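Side-chain contact in BAG family molecular chaperone regulator 4 (Arabidopsis thaliana, PDB 4HWH), which probably acts as a co-chaperone in programmed cell death and stress responses, its BAG domain binding the ATPase domain of HSP70/HSC70 chaperones: residues V22-A27 with R37-A42. Residues are numbered along the deposited sequence; the frame is centred on the assembly and turned at random.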
ATOM      1  N   VAL A  22      -0.446  -1.753  -9.079  1.00 21.44           N
ATOM      2  CA  VAL A  22      -0.243  -1.581 -10.514  1.00 23.56           C
ATOM      3  C   VAL A  22      -0.985  -2.673 -11.285  1.00 18.18           C
ATOM      4  O   VAL A  22      -1.638  -2.400 -12.293  1.00 19.76           O
ATOM      5  CB  VAL A  22       1.254  -1.560 -10.897  1.00 21.57           C
ATOM      6  CG1 VAL A  22       1.417  -1.589 -12.412  1.00 24.91           C
ATOM      7  CG2 VAL A  22       1.926  -0.323 -10.319  1.00 20.02           C
ATOM      8  N   ALA A  23      -0.904  -3.905 -10.792  1.00 18.37           N
ATOM      9  CA  ALA A  23      -1.617  -5.015 -11.421  1.00 18.83           C
ATOM     10  C   ALA A  23      -3.121  -4.751 -11.478  1.00 21.98           C
ATOM     11  O   ALA A  23      -3.773  -5.047 -12.478  1.00 21.90           O
ATOM     12  CB  ALA A  23      -1.328  -6.327 -10.696  1.00 19.66           C
ATOM     13  N   LEU A  24      -3.679  -4.200 -10.404  1.00 20.21           N
ATOM     14  CA  LEU A  24      -5.104  -3.882 -10.404  1.00 22.76           C
ATOM     15  C   LEU A  24      -5.407  -2.780 -11.418  1.00 22.57           C
ATOM     16  O   LEU A  24      -6.412  -2.833 -12.126  1.00 23.76           O
ATOM     17  CB  LEU A  24      -5.579  -3.472  -9.010  1.00 22.24           C
ATOM     18  CG  LEU A  24      -5.500  -4.564  -7.944  1.00 21.77           C
ATOM     19  CD1 LEU A  24      -5.813  -4.000  -6.572  1.00 21.89           C
ATOM     20  CD2 LEU A  24      -6.443  -5.719  -8.288  1.00 22.55           C
ATOM     21  N   GLU A  25      -4.537  -1.780 -11.487  1.00 15.32           N
ATOM     22  CA  GLU A  25      -4.743  -0.701 -12.443  1.00 21.02           C
ATOM     23  C   GLU A  25      -4.717  -1.215 -13.873  1.00 21.62           C
ATOM     24  O   GLU A  25      -5.505  -0.777 -14.715  1.00 23.06           O
ATOM     25  CB  GLU A  25      -3.689   0.390 -12.299  1.00 28.01           C
ATOM     26  CG  GLU A  25      -3.779   1.384 -13.438  1.00 41.61           C
ATOM     27  CD  GLU A  25      -2.666   2.405 -13.444  1.00 47.45           C
ATOM     28  OE1 GLU A  25      -1.667   2.210 -12.720  1.00 44.40           O
ATOM     29  OE2 GLU A  25      -2.800   3.401 -14.188  1.00 42.39           O
ATOM     30  N   VAL A  26      -3.786  -2.127 -14.142  1.00 19.21           N
ATOM     31  CA  VAL A  26      -3.650  -2.719 -15.465  1.00 23.68           C
ATOM     32  C   VAL A  26      -4.898  -3.520 -15.824  1.00 21.73           C
ATOM     33  O   VAL A  26      -5.408  -3.427 -16.942  1.00 21.72           O
ATOM     34  CB  VAL A  26      -2.401  -3.621 -15.549  1.00 23.01           C
ATOM     35  CG1 VAL A  26      -2.437  -4.471 -16.811  1.00 23.52           C
ATOM     36  CG2 VAL A  26      -1.133  -2.775 -15.501  1.00 22.40           C
ATOM     37  N   ALA A  27      -5.398  -4.295 -14.867  1.00 21.31           N
ATOM     38  CA  ALA A  27      -6.614  -5.071 -15.086  1.00 23.37           C
ATOM     39  C   ALA A  27      -7.777  -4.155 -15.475  1.00 27.03           C
ATOM     40  O   ALA A  27      -8.479  -4.405 -16.456  1.00 29.07           O
ATOM     41  CB  ALA A  27      -6.956  -5.882 -13.846  1.00 25.35           C
ATOM     42  N   ARG A  37     -13.552  -6.182  -3.499  1.00 27.98           N
ATOM     43  CA  ARG A  37     -12.708  -6.685  -2.414  1.00 26.14           C
ATOM     44  C   ARG A  37     -11.214  -6.549  -2.713  1.00 20.22           C
ATOM     45  O   ARG A  37     -10.406  -6.451  -1.793  1.00 22.51           O
ATOM     46  CB  ARG A  37     -13.048  -8.135  -2.046  1.00 26.96           C
ATOM     47  CG  ARG A  37     -12.580  -9.175  -3.052  1.00 28.19           C
ATOM     48  CD  ARG A  37     -12.440 -10.544  -2.397  1.00 35.01           C
ATOM     49  NE  ARG A  37     -12.112 -11.580  -3.373  1.00 36.15           N
ATOM     50  CZ  ARG A  37     -13.007 -12.394  -3.919  1.00 36.37           C
ATOM     51  NH1 ARG A  37     -14.285 -12.297  -3.578  1.00 38.37           N
ATOM     52  NH2 ARG A  37     -12.625 -13.307  -4.801  1.00 38.21           N
ATOM     53  N   GLU A  38     -10.844  -6.548  -3.992  1.00 21.93           N
ATOM     54  CA  GLU A  38      -9.440  -6.376  -4.358  1.00 27.48           C
ATOM     55  C   GLU A  38      -8.946  -5.017  -3.875  1.00 29.93           C
ATOM     56  O   GLU A  38      -7.882  -4.912  -3.269  1.00 20.85           O
ATOM     57  CB  GLU A  38      -9.229  -6.481  -5.873  1.00 25.80           C
ATOM     58  CG  GLU A  38      -9.840  -7.698  -6.527  1.00 31.41           C
ATOM     59  CD  GLU A  38      -9.435  -8.994  -5.857  1.00 33.65           C
ATOM     60  OE1 GLU A  38      -8.277  -9.113  -5.407  1.00 38.35           O
ATOM     61  OE2 GLU A  38     -10.283  -9.899  -5.788  1.00 31.95           O
ATOM     62  N   PHE A  39      -9.721  -3.974  -4.159  1.00 22.08           N
ATOM     63  CA  PHE A  39      -9.346  -2.625  -3.753  1.00 23.70           C
ATOM     64  C   PHE A  39      -9.360  -2.497  -2.235  1.00 23.13           C
ATOM     65  O   PHE A  39      -8.472  -1.885  -1.643  1.00 19.29           O
ATOM     66  CB  PHE A  39     -10.287  -1.594  -4.375  1.00 26.74           C
ATOM     67  CG  PHE A  39     -10.398  -1.700  -5.865  1.00 26.40           C
ATOM     68  CD1 PHE A  39      -9.271  -1.592  -6.665  1.00 32.34           C
ATOM     69  CD2 PHE A  39     -11.626  -1.905  -6.469  1.00 28.10           C
ATOM     70  CE1 PHE A  39      -9.366  -1.689  -8.041  1.00 32.89           C
ATOM     71  CE2 PHE A  39     -11.729  -2.006  -7.845  1.00 32.43           C
ATOM     72  CZ  PHE A  39     -10.594  -1.898  -8.632  1.00 29.08           C
ATOM     73  N   ASP A  40     -10.371  -3.084  -1.604  1.00 20.79           N
ATOM     74  CA  ASP A  40     -10.505  -2.982  -0.159  1.00 23.37           C
ATOM     75  C   ASP A  40      -9.429  -3.772   0.578  1.00 19.79           C
ATOM     76  O   ASP A  40      -8.898  -3.309   1.585  1.00 23.08           O
ATOM     77  CB  ASP A  40     -11.910  -3.397   0.284  1.00 24.15           C
ATOM     78  CG  ASP A  40     -12.951  -2.349  -0.058  1.00 28.63           C
ATOM     79  OD1 ASP A  40     -12.559  -1.199  -0.338  1.00 33.96           O
ATOM     80  OD2 ASP A  40     -14.154  -2.667  -0.045  1.00 32.71           O
ATOM     81  N   MET A  41      -9.096  -4.957   0.078  1.00 20.11           N
ATOM     82  CA  MET A  41      -8.009  -5.724   0.679  1.00 18.62           C
ATOM     83  C   MET A  41      -6.676  -4.993   0.539  1.00 19.40           C
ATOM     84  O   MET A  41      -5.876  -4.970   1.476  1.00 19.42           O
ATOM     85  CB  MET A  41      -7.906  -7.119   0.060  1.00 20.06           C
ATOM     86  CG  MET A  41      -8.965  -8.097   0.528  1.00 21.63           C
ATOM     87  SD  MET A  41      -8.581  -9.777  -0.020  1.00 23.88           S
ATOM     88  CE  MET A  41      -8.844  -9.629  -1.783  1.00 21.30           C
ATOM     89  N   ALA A  42      -6.428  -4.402  -0.628  1.00 14.86           N
ATOM     90  CA  ALA A  42      -5.189  -3.649  -0.820  1.00 15.57           C
ATOM     91  C   ALA A  42      -5.130  -2.481   0.164  1.00 16.98           C
ATOM     92  O   ALA A  42      -4.090  -2.213   0.769  1.00 21.80           O
ATOM     93  CB  ALA A  42      -5.068  -3.148  -2.261  1.00 20.25           C
TER
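Leu-24 reaches from helix 3-29 to helix 36-54 and makes every apolar touch between the two segments, its forked end meeting Glu-38, Phe-39 and Ala-42. One branch, CD2 of Leu-24, packs on the aliphatic root of Glu-38, 3.8 Å from CB, where the two side chains cross at about a right angle. The other, CD1 of Leu-24, lies 4.2 Å from CD1 of the Phe-39 ring, which it meets obliquely, and 4.5 Å from CB of Ala-42. A branched leucine suits a spot where two directions must be filled at once; the small side chain of Ala-42 is consistent with CD1 of Leu-24 standing 4.0 Å from the carbonyl O of Glu-38. Leu-24 and Phe-39 both reach Leu-83 of helix 63-86, and Phe-39 also Val-80, while Val-34 touches both.

Charge stays at the margin. The Glu-38 chain bends at CB-CG (chi2 -52°), carrying OE2 of Glu-38 to 3.5 Å from NE of Arg-37, well out of the guanidinium plane, a purely electrostatic pairing. Asp-40 forms a salt bridge with Lys-84.

No hydrogen bond joins the segments, whose axes run nearly antiparallel (161°); between them this part of the three-helix BAG bundle rests on apolar packing and shape, not on directed bonds.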